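Local coordinates for Rpb7-binding protein seb1 (Schizosaccharomyces pombe 972h-, PDB 5MDT) that probably drives transcription termination by binding RNA polymerase II and nascent RNA, its CTD-interacting domain being named for recognition of the polymerase's C-terminal tail, at residues A[2-5]-A[6-9]; A[46-49]-A[50-54]; A[95-98]-A[99-103]; A[119-122]-A[123-126]; A[127-131]-A[132-136]. One frame throughout, in Å; residues are numbered along the deposited sequence.

Contact 1 (A[2-5]-A[6-9])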
# COMPACT_ATOMS: atom_id res chain seq x y z
N SER A 2 -17.95 2.68 -5.28
CA SER A 2 -19.08 2.74 -4.34
C SER A 2 -18.80 3.65 -3.13
O SER A 2 -19.22 4.81 -3.17
CB SER A 2 -19.54 1.34 -3.91
OG SER A 2 -20.38 1.37 -2.77
N GLY A 3 -18.10 3.16 -2.09
CA GLY A 3 -17.80 3.97 -0.92
C GLY A 3 -16.81 3.51 0.13
O GLY A 3 -16.38 2.34 0.20
N ILE A 4 -16.48 4.44 1.01
CA ILE A 4 -15.54 4.21 2.10
C ILE A 4 -16.11 3.21 3.12
O ILE A 4 -15.33 2.43 3.67
CB ILE A 4 -15.03 5.54 2.75
CG1 ILE A 4 -13.85 5.30 3.72
CG2 ILE A 4 -16.15 6.34 3.41
CD1 ILE A 4 -12.49 4.86 3.08
N ALA A 5 -17.44 3.22 3.36
CA ALA A 5 -18.06 2.29 4.31
C ALA A 5 -17.85 0.83 3.84
O ALA A 5 -17.43 -0.02 4.63
CB ALA A 5 -19.54 2.59 4.48
N GLU A 6 -18.07 0.56 2.54
CA GLU A 6 -17.84 -0.78 1.98
C GLU A 6 -16.36 -1.17 2.10
O GLU A 6 -16.05 -2.30 2.49
CB GLU A 6 -18.29 -0.84 0.51
CG GLU A 6 -18.12 -2.23 -0.08
CD GLU A 6 -18.89 -2.61 -1.33
OE1 GLU A 6 -19.45 -1.71 -2.00
OE2 GLU A 6 -18.90 -3.81 -1.66
N PHE A 7 -15.45 -0.23 1.76
CA PHE A 7 -14.00 -0.46 1.84
C PHE A 7 -13.59 -0.86 3.27
O PHE A 7 -12.88 -1.86 3.44
CB PHE A 7 -13.30 0.85 1.40
CG PHE A 7 -11.79 0.81 1.25
CD1 PHE A 7 -11.20 0.52 0.02
CD2 PHE A 7 -10.96 1.17 2.32
CE1 PHE A 7 -9.81 0.56 -0.13
CE2 PHE A 7 -9.58 1.23 2.17
CZ PHE A 7 -9.00 0.91 0.94
N ASP A 8 -14.05 -0.09 4.30
CA ASP A 8 -13.72 -0.40 5.70
C ASP A 8 -14.29 -1.77 6.12
O ASP A 8 -13.64 -2.49 6.89
CB ASP A 8 -14.24 0.71 6.63
CG ASP A 8 -13.55 2.05 6.44
OD1 ASP A 8 -12.46 2.07 5.80
OD2 ASP A 8 -14.09 3.07 6.93
N GLY A 9 -15.47 -2.11 5.60
CA GLY A 9 -16.12 -3.40 5.86
C GLY A 9 -15.36 -4.58 5.30
O GLY A 9 -15.29 -5.63 5.95

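Contact 2 (A[46-49]-A[50-54])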
# COMPACT_ATOMS: atom_id res chain seq x y z
N SER A 46 -7.58 4.75 5.87
CA SER A 46 -8.17 3.46 6.27
C SER A 46 -7.16 2.29 6.08
O SER A 46 -7.10 1.40 6.92
CB SER A 46 -9.47 3.20 5.51
OG SER A 46 -10.53 3.97 6.07
N VAL A 47 -6.35 2.31 5.00
CA VAL A 47 -5.32 1.27 4.82
C VAL A 47 -4.28 1.39 5.96
O VAL A 47 -3.84 0.38 6.50
CB VAL A 47 -4.67 1.44 3.44
CG1 VAL A 47 -3.45 0.52 3.29
CG2 VAL A 47 -5.70 1.18 2.34
N TYR A 48 -3.86 2.62 6.30
CA TYR A 48 -2.89 2.84 7.36
C TYR A 48 -3.44 2.27 8.68
O TYR A 48 -2.76 1.50 9.34
CB TYR A 48 -2.60 4.36 7.50
CG TYR A 48 -1.68 4.70 8.66
CD1 TYR A 48 -0.30 4.59 8.54
CD2 TYR A 48 -2.20 5.02 9.91
CE1 TYR A 48 0.55 4.89 9.62
CE2 TYR A 48 -1.37 5.35 10.98
CZ TYR A 48 0.00 5.27 10.84
OH TYR A 48 0.79 5.59 11.92
N LYS A 49 -4.71 2.59 9.02
CA LYS A 49 -5.31 2.11 10.29
C LYS A 49 -5.41 0.58 10.31
O LYS A 49 -5.01 -0.05 11.30
CB LYS A 49 -6.70 2.73 10.49
CG LYS A 49 -6.57 4.21 10.88
CD LYS A 49 -7.95 4.93 10.92
CE LYS A 49 -8.94 4.47 11.97
NZ LYS A 49 -8.43 4.61 13.34
N TYR A 50 -5.82 -0.01 9.19
CA TYR A 50 -5.89 -1.47 9.12
C TYR A 50 -4.51 -2.09 9.29
O TYR A 50 -4.35 -2.99 10.12
CB TYR A 50 -6.52 -1.95 7.78
CG TYR A 50 -6.40 -3.45 7.60
CD1 TYR A 50 -7.19 -4.33 8.34
CD2 TYR A 50 -5.46 -4.00 6.72
CE1 TYR A 50 -7.05 -5.72 8.21
CE2 TYR A 50 -5.30 -5.39 6.61
CZ TYR A 50 -6.11 -6.24 7.34
OH TYR A 50 -5.98 -7.60 7.28
N ALA A 51 -3.50 -1.61 8.52
CA ALA A 51 -2.15 -2.21 8.60
C ALA A 51 -1.58 -2.15 10.01
O ALA A 51 -0.98 -3.11 10.49
CB ALA A 51 -1.21 -1.50 7.65
N LYS A 52 -1.81 -1.05 10.70
CA LYS A 52 -1.24 -0.88 12.05
C LYS A 52 -1.94 -1.77 13.08
O LYS A 52 -1.27 -2.29 13.95
CB LYS A 52 -1.32 0.60 12.45
CG LYS A 52 -0.37 1.52 11.64
CD LYS A 52 1.15 1.29 11.94
CE LYS A 52 1.55 1.87 13.27
NZ LYS A 52 2.98 1.59 13.64
N ARG A 53 -3.27 -1.99 12.96
CA ARG A 53 -3.98 -2.82 13.96
C ARG A 53 -3.98 -4.30 13.63
O ARG A 53 -4.27 -5.11 14.50
CB ARG A 53 -5.44 -2.35 14.17
CG ARG A 53 -6.39 -2.68 13.02
CD ARG A 53 -7.80 -2.11 13.25
NE ARG A 53 -8.74 -2.68 12.27
CZ ARG A 53 -9.20 -2.04 11.20
NH1 ARG A 53 -8.91 -0.77 10.99
NH2 ARG A 53 -10.01 -2.67 10.35
N ALA A 54 -3.72 -4.65 12.38
CA ALA A 54 -3.83 -6.02 11.92
C ALA A 54 -2.94 -7.02 12.65
O ALA A 54 -1.88 -6.64 13.13
CB ALA A 54 -3.57 -6.08 10.41
O HOH W 1 -9.56 0.70 8.48

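Contact 3 (A[95-98]-A[99-103])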
# COMPACT_ATOMS: atom_id res chain seq x y z
N GLY A 95 -3.69 10.86 -4.37
CA GLY A 95 -3.74 9.52 -3.77
C GLY A 95 -2.39 8.83 -3.80
O GLY A 95 -2.00 8.19 -2.82
N TRP A 96 -1.66 8.96 -4.92
CA TRP A 96 -0.33 8.37 -5.12
C TRP A 96 0.64 8.99 -4.08
O TRP A 96 1.38 8.25 -3.42
CB TRP A 96 0.11 8.69 -6.57
CG TRP A 96 1.46 8.24 -7.03
CD1 TRP A 96 2.33 7.41 -6.38
CD2 TRP A 96 2.08 8.57 -8.27
NE1 TRP A 96 3.47 7.22 -7.13
CE2 TRP A 96 3.34 7.93 -8.30
CE3 TRP A 96 1.70 9.37 -9.37
CZ2 TRP A 96 4.23 8.07 -9.39
CZ3 TRP A 96 2.57 9.50 -10.45
CH2 TRP A 96 3.82 8.85 -10.45
N CYS A 97 0.57 10.31 -3.89
CA CYS A 97 1.39 11.04 -2.92
C CYS A 97 1.09 10.57 -1.47
O CYS A 97 2.02 10.25 -0.73
CB CYS A 97 1.17 12.54 -3.08
SG CYS A 97 2.01 13.55 -1.83
N LYS A 98 -0.19 10.53 -1.08
CA LYS A 98 -0.59 10.11 0.28
C LYS A 98 -0.19 8.66 0.52
O LYS A 98 0.32 8.37 1.60
CB LYS A 98 -2.09 10.30 0.54
CG LYS A 98 -2.51 11.76 0.53
CD LYS A 98 -4.00 11.91 0.84
CE LYS A 98 -4.51 13.33 0.60
NZ LYS A 98 -4.64 13.66 -0.85
N ALA A 99 -0.40 7.75 -0.46
CA ALA A 99 0.01 6.34 -0.28
C ALA A 99 1.55 6.25 -0.11
O ALA A 99 2.03 5.50 0.74
CB ALA A 99 -0.47 5.49 -1.45
N ALA A 100 2.31 7.07 -0.86
CA ALA A 100 3.78 7.13 -0.73
C ALA A 100 4.16 7.56 0.70
O ALA A 100 5.08 6.97 1.29
CB ALA A 100 4.36 8.12 -1.74
N GLU A 101 3.44 8.56 1.25
CA GLU A 101 3.69 9.13 2.58
C GLU A 101 3.58 8.11 3.71
O GLU A 101 4.27 8.27 4.72
CB GLU A 101 2.77 10.35 2.86
CG GLU A 101 3.07 11.56 1.99
CD GLU A 101 4.01 12.59 2.57
OE1 GLU A 101 5.15 12.23 2.94
OE2 GLU A 101 3.61 13.78 2.63
N ILE A 102 2.71 7.11 3.58
CA ILE A 102 2.55 6.07 4.62
C ILE A 102 3.41 4.81 4.36
O ILE A 102 3.45 3.93 5.21
CB ILE A 102 1.06 5.68 4.87
CG1 ILE A 102 0.46 4.92 3.65
CG2 ILE A 102 0.21 6.92 5.27
CD1 ILE A 102 -0.87 4.13 3.92
N THR A 103 4.03 4.68 3.16
CA THR A 103 4.76 3.46 2.81
C THR A 103 5.89 3.13 3.78
O THR A 103 5.96 1.98 4.22
CB THR A 103 5.21 3.51 1.34
OG1 THR A 103 4.04 3.53 0.54
CG2 THR A 103 6.07 2.30 0.94

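Contact 4 (A[119-122]-A[123-126])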
# COMPACT_ATOMS: atom_id res chain seq x y z
N LEU A 119 9.38 -11.27 4.85
CA LEU A 119 10.29 -10.17 4.54
C LEU A 119 10.82 -10.21 3.09
O LEU A 119 10.75 -9.18 2.41
CB LEU A 119 11.40 -10.04 5.58
CG LEU A 119 10.89 -9.83 7.03
CD1 LEU A 119 12.05 -9.73 8.01
CD2 LEU A 119 9.89 -8.65 7.13
N PRO A 120 11.18 -11.37 2.52
CA PRO A 120 11.61 -11.36 1.11
C PRO A 120 10.48 -10.96 0.16
O PRO A 120 10.75 -10.49 -0.94
CB PRO A 120 12.02 -12.81 0.83
CG PRO A 120 12.07 -13.50 2.12
CD PRO A 120 11.34 -12.70 3.15
N LYS A 121 9.21 -11.17 0.57
CA LYS A 121 8.03 -10.80 -0.24
C LYS A 121 7.92 -9.27 -0.36
O LYS A 121 7.43 -8.76 -1.37
CB LYS A 121 6.74 -11.43 0.33
CG LYS A 121 6.76 -12.98 0.40
CD LYS A 121 6.76 -13.62 -0.98
CE LYS A 121 6.91 -15.13 -0.97
NZ LYS A 121 7.35 -15.62 -2.30
N ILE A 122 8.42 -8.53 0.65
CA ILE A 122 8.40 -7.06 0.63
C ILE A 122 9.53 -6.57 -0.29
O ILE A 122 9.34 -5.60 -1.03
CB ILE A 122 8.48 -6.48 2.06
CG1 ILE A 122 7.40 -7.14 2.96
CG2 ILE A 122 8.27 -4.93 2.03
CD1 ILE A 122 7.51 -6.78 4.51
N LEU A 123 10.67 -7.29 -0.31
CA LEU A 123 11.75 -6.99 -1.26
C LEU A 123 11.20 -7.09 -2.68
O LEU A 123 11.49 -6.22 -3.49
CB LEU A 123 12.95 -7.94 -1.10
CG LEU A 123 14.01 -7.57 -0.09
CD1 LEU A 123 15.21 -8.50 -0.25
CD2 LEU A 123 14.49 -6.13 -0.28
N LYS A 124 10.37 -8.12 -2.96
CA LYS A 124 9.72 -8.30 -4.26
C LYS A 124 8.83 -7.10 -4.63
O LYS A 124 8.77 -6.74 -5.80
CB LYS A 124 8.94 -9.62 -4.34
CG LYS A 124 9.85 -10.82 -4.55
CD LYS A 124 9.13 -12.15 -4.34
CE LYS A 124 9.87 -13.29 -5.02
NZ LYS A 124 11.24 -13.51 -4.45
N LEU A 125 8.17 -6.46 -3.64
CA LEU A 125 7.38 -5.26 -3.90
C LEU A 125 8.28 -4.10 -4.33
O LEU A 125 7.93 -3.38 -5.26
CB LEU A 125 6.51 -4.89 -2.69
CG LEU A 125 5.36 -5.84 -2.33
CD1 LEU A 125 4.67 -5.37 -1.04
CD2 LEU A 125 4.36 -5.97 -3.46
N CYS A 126 9.46 -3.96 -3.71
CA CYS A 126 10.44 -2.92 -4.08
C CYS A 126 10.83 -3.04 -5.55
O CYS A 126 10.94 -2.02 -6.22
CB CYS A 126 11.66 -2.98 -3.17
SG CYS A 126 11.28 -2.66 -1.43

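Contact 5 (A[127-131]-A[132-136])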
# COMPACT_ATOMS: atom_id res chain seq x y z
N ASP A 127 11.02 -4.29 -6.04
CA ASP A 127 11.35 -4.58 -7.44
C ASP A 127 10.22 -4.12 -8.36
O ASP A 127 10.49 -3.49 -9.38
CB ASP A 127 11.59 -6.09 -7.63
CG ASP A 127 12.90 -6.64 -7.07
OD1 ASP A 127 13.82 -5.84 -6.82
OD2 ASP A 127 13.00 -7.87 -6.92
N ILE A 128 8.96 -4.44 -7.99
CA ILE A 128 7.75 -4.06 -8.73
C ILE A 128 7.67 -2.53 -8.84
O ILE A 128 7.45 -2.00 -9.93
CB ILE A 128 6.48 -4.73 -8.11
CG1 ILE A 128 6.47 -6.25 -8.42
CG2 ILE A 128 5.17 -4.05 -8.60
CD1 ILE A 128 5.51 -7.10 -7.57
N TRP A 129 7.90 -1.84 -7.71
CA TRP A 129 7.89 -0.38 -7.61
C TRP A 129 9.02 0.27 -8.41
O TRP A 129 8.82 1.33 -9.00
CB TRP A 129 7.94 0.04 -6.14
CG TRP A 129 6.72 -0.38 -5.37
CD1 TRP A 129 5.46 -0.57 -5.86
CD2 TRP A 129 6.63 -0.57 -3.95
NE1 TRP A 129 4.60 -0.89 -4.84
CE2 TRP A 129 5.29 -0.89 -3.65
CE3 TRP A 129 7.58 -0.55 -2.90
CZ2 TRP A 129 4.85 -1.17 -2.36
CZ3 TRP A 129 7.14 -0.80 -1.60
CH2 TRP A 129 5.79 -1.12 -1.35
N GLU A 130 10.19 -0.37 -8.43
CA GLU A 130 11.34 0.12 -9.19
C GLU A 130 11.05 0.07 -10.70
O GLU A 130 11.31 1.05 -11.40
CB GLU A 130 12.59 -0.70 -8.83
CG GLU A 130 13.87 -0.21 -9.48
CD GLU A 130 15.11 -0.85 -8.88
OE1 GLU A 130 15.20 -2.10 -8.88
OE2 GLU A 130 15.97 -0.10 -8.37
N LYS A 131 10.48 -1.05 -11.16
CA LYS A 131 10.12 -1.31 -12.56
C LYS A 131 9.01 -0.35 -13.03
O LYS A 131 9.05 0.12 -14.17
CB LYS A 131 9.68 -2.79 -12.71
CG LYS A 131 9.46 -3.26 -14.14
CD LYS A 131 8.77 -4.62 -14.16
CE LYS A 131 8.41 -5.07 -15.56
NZ LYS A 131 7.79 -6.42 -15.55
N ALA A 132 8.03 -0.07 -12.15
CA ALA A 132 6.92 0.82 -12.47
C ALA A 132 7.25 2.29 -12.17
O ALA A 132 6.42 3.16 -12.45
CB ALA A 132 5.68 0.39 -11.69
N SER A 133 8.47 2.57 -11.61
CA SER A 133 8.94 3.90 -11.18
C SER A 133 7.92 4.56 -10.19
O SER A 133 7.73 5.78 -10.20
CB SER A 133 9.23 4.80 -12.38
OG SER A 133 10.15 4.22 -13.28
N THR A 134 7.28 3.73 -9.35
CA THR A 134 6.24 4.14 -8.38
C THR A 134 6.80 5.09 -7.32
O THR A 134 6.14 6.05 -6.93
CB THR A 134 5.57 2.89 -7.76
OG1 THR A 134 5.15 2.02 -8.80
CG2 THR A 134 4.37 3.22 -6.86
N PHE A 135 8.02 4.81 -6.85
CA PHE A 135 8.69 5.60 -5.82
C PHE A 135 10.08 6.03 -6.30
O PHE A 135 10.71 5.28 -7.06
CB PHE A 135 8.81 4.79 -4.52
CG PHE A 135 7.48 4.39 -3.91
CD1 PHE A 135 6.50 5.33 -3.66
CD2 PHE A 135 7.22 3.06 -3.59
CE1 PHE A 135 5.26 4.95 -3.12
CE2 PHE A 135 5.99 2.69 -3.02
CZ PHE A 135 5.02 3.64 -2.79
N PRO A 136 10.60 7.19 -5.82
CA PRO A 136 11.97 7.61 -6.21
C PRO A 136 13.03 6.59 -5.76
O PRO A 136 12.81 5.93 -4.74
CB PRO A 136 12.14 8.95 -5.47
CG PRO A 136 10.76 9.43 -5.20
CD PRO A 136 9.99 8.18 -4.91
O HOH W 2 8.32 3.11 -15.63

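Contact 1 (A[2-5]-A[6-9])
The carbonyl O of I4 takes the backbone N-H of D8 at 2.9 Å, in a bond that is nearly straight (167° at the hydrogen). One residue earlier, G3 O receives F7 N at 3.1 Å, and one later A5 O receives G9 N, so three successive i to i+4 bonds wind the first turn. G3 stands at the N-cap with an almost fully extended backbone, a conformation glycine adopts easily because it has no side chain. Before it, S2 OG reaches the carboxylate of E6, though its 3.3 Å bond to OE1 is weak; the extended chain of E6 spans the distance back to S2 at the exposed start of the helix.

On the other side, I4 carries CG1 anti to the backbone N (chi1 -170°), which brings CD1 obliquely to the F7 ring, 4.1 Å from CD2. The same methyl lies beside D8 OD1, an oxygen held by S46 OG of helix 40-53. F7, apolar and buried, sends its ring among L29, L32 and V47 and meets F43 edge to face. This is the N-terminal turn of helix 4-16 in the all-helical CID fold, with G3 as N-cap and with F7 and I4 packing it on helices 23-35 and 40-53.

Contact 2 (A[46-49]-A[50-54])
Four consecutive i to i+4 bonds run regularly through this last part of helix 40-53, from Y50 N to S46 O (3.0 Å) through A51 N to V47 O and K52 N to Y48 O, and finally to R53 N with K49 O. A54 then leaves the helical conformation, although its N still bonds Y50 O.

Among the side chains, K52 sets one methylene, CG, over the ring face of Y48, toward its rim. That carbon sits 4.0 Å from the ring centroid and 15° off the ring normal, a CH-pi contact. Bends at chi2 and chi3 then carry the chain on past the hydroxyl, with CE 4.0 Å from Y48 OH. Lysine suits the place because a methylene can meet the ring while the ammonium stays in the exposed region, where it has a long, weak ion pair with D109.

R53 turns the other way. With CG between the backbone N and the carbonyl carbon (chi1 73°), its extended chain folds back over the preceding turn, CG lying 3.4 Å from K49 O. NH1 donates to a water in the plane of the guanidinium at 3.0 Å, and that water donates in turn to S46 O. NE forms a salt bridge with E15 of helix 4-16, which probably balances R53's own charge and so eases its nearness to K49. V47 and A51, small and apolar, face helix 59-79, completing an amphipathic helix in the CID's helical stack.

Contact 3 (A[95-98]-A[99-103])
G95 O and A99 N form one rung of the ladder of backbone bonds along helix 92-113, a helix of the all-helical CID fold. Their bond is 2.9 Å long and 164° at the hydrogen, and A100 N to W96 O and E101 N to C97 O follow at 3.0 Å each, somewhat less straight. The next rung is poorer: I102 N reaches K98 O only weakly, at 3.3 Å, and makes a second weak bond to A99 O. Its N-H is thus shared between two carbonyls, and the backbone at I102 itself departs a little from ideal helical angles.

Side chain packing within the turn is light. E101 places CG beside the backbone N (chi1 -67°), which sets that carbon 3.2 Å from C97 O; the chain then bends at chi2 and the carboxylate leads off to the exposed side. C97 SG passes E101 CG at 4.4 Å. A100 is small enough to let the loop residues F84 and F135 pack on it.

Polar ends find partners in the chain, two of them outside this helix. K98 stretches its methylenes along A41 and V44 and gives NZ to N40 of helix 40-53. W96 packs its indole on V70, Q74 and A77 of helix 59-79 and donates NE1 to T134 O. T103, buried, satisfies its hydroxyl on its own helix: OG1 donates to A99 O at 2.8 Å, coming from 36° above the carbonyl plane.

Contact 4 (A[119-122]-A[123-126])
Backbone bonds dominate the meeting of P120 and K124: K124 N donates to P120 O at 3.1 Å, and C126 N to I122 O at the same length. The other rungs are less even. L123 N to L119 O is weak at 3.3 Å, L119 O also taking I122 N, and L125 N makes two weak bonds, one to K121 O and one to I122 O. I122 O thus serves both C126 N and L125 N. Proline suits a place near the start of the helix, where its missing N-H costs no bond.

Side chains meet mainly carbonyl oxygens within the turn, L123 CB resting 3.4 Å from P120 O. Farther out they pack on other parts of the fold: I122 on L63, V107, A110 and L147, L123 on L147 and on M151 in the C-terminal loop, C126 beside R144.

The charged pair is K121 with K124, whose CD atoms pass at 4.4 Å. A bend at chi2 (-68°) directs K121 that way, and the two NZ atoms end 4.9 Å apart, a mild repulsion that exposure to solvent would probably screen. With the lysine ends at the surface, I122, L125 and C126 are buried against helices 59-79, 92-113 and 137-150, as befits a helix packed between its neighbours in an all-helical domain.

Contact 5 (A[127-131]-A[132-136])
A Schellman motif ends helix 119-131 here: T134 N reaches back five residues to W129 O, and S133 N bonds E130 O within that turn. The outer bond is 2.9 Å long and lies in the carbonyl plane, whereas the inner one is weak at 3.2 Å. Just before them, A132 N completes an ordinary i to i+4 bond to I128 O. The turn needs positive phi at S133 (54°), the position where glycine is commonest; here it is a small, exposed serine whose OG shares a water with K131 O, the latter link being weak.

The reversed chain brings F135 back against W129. The phenyl edge points at the indole face, with the F135 ring centroid 4.9 Å from that of the five-membered ring and the planes at 79°. F135 CE2 stands over the centre of the indole, 3.4 Å from CD2, so the edge-to-face contact is close. A chi1 of -64° at W129 turns the indole face toward F135, and the two side chains lie alongside one another, pointing the same way. T134 completes the cluster: its CG2 sits 4.0 Å above the phenyl plane, while its OG1 is hydrogen-bonded to Q74. The flat W129 and F135 suit this buried site, where one can offer its face to the other's edge.

W129 NE1 is hydrogen-bonded to D67 of helix 59-79, and its ring meets T103. F135 packs on V70 of helix 59-79, A100 and T103 of helix 92-113 and L140 of helix 137-150, and D127 and E130 both bridge to R144 on that last helix.

From the N terminus, contact 1 starts helix 4-16 and contact 2 lies near the end of helix 40-53; the two touch directly, joining the first helix to the third. Contact 3, on helix 92-113, touches contact 2 at one point and meets contact 5 more broadly, so helix 92-113 joins helix 40-53 to the turn after helix 119-131. Contacts 4 and 5 follow one another on helix 119-131, and contact 5 makes the turn toward helix 137-150. All five are local and in series: none nests in or crosses another, and none closes a long loop. Contact 1 lies about 28 Å, centre to centre, from contacts 4 and 5, on opposite sides of the chain's centre.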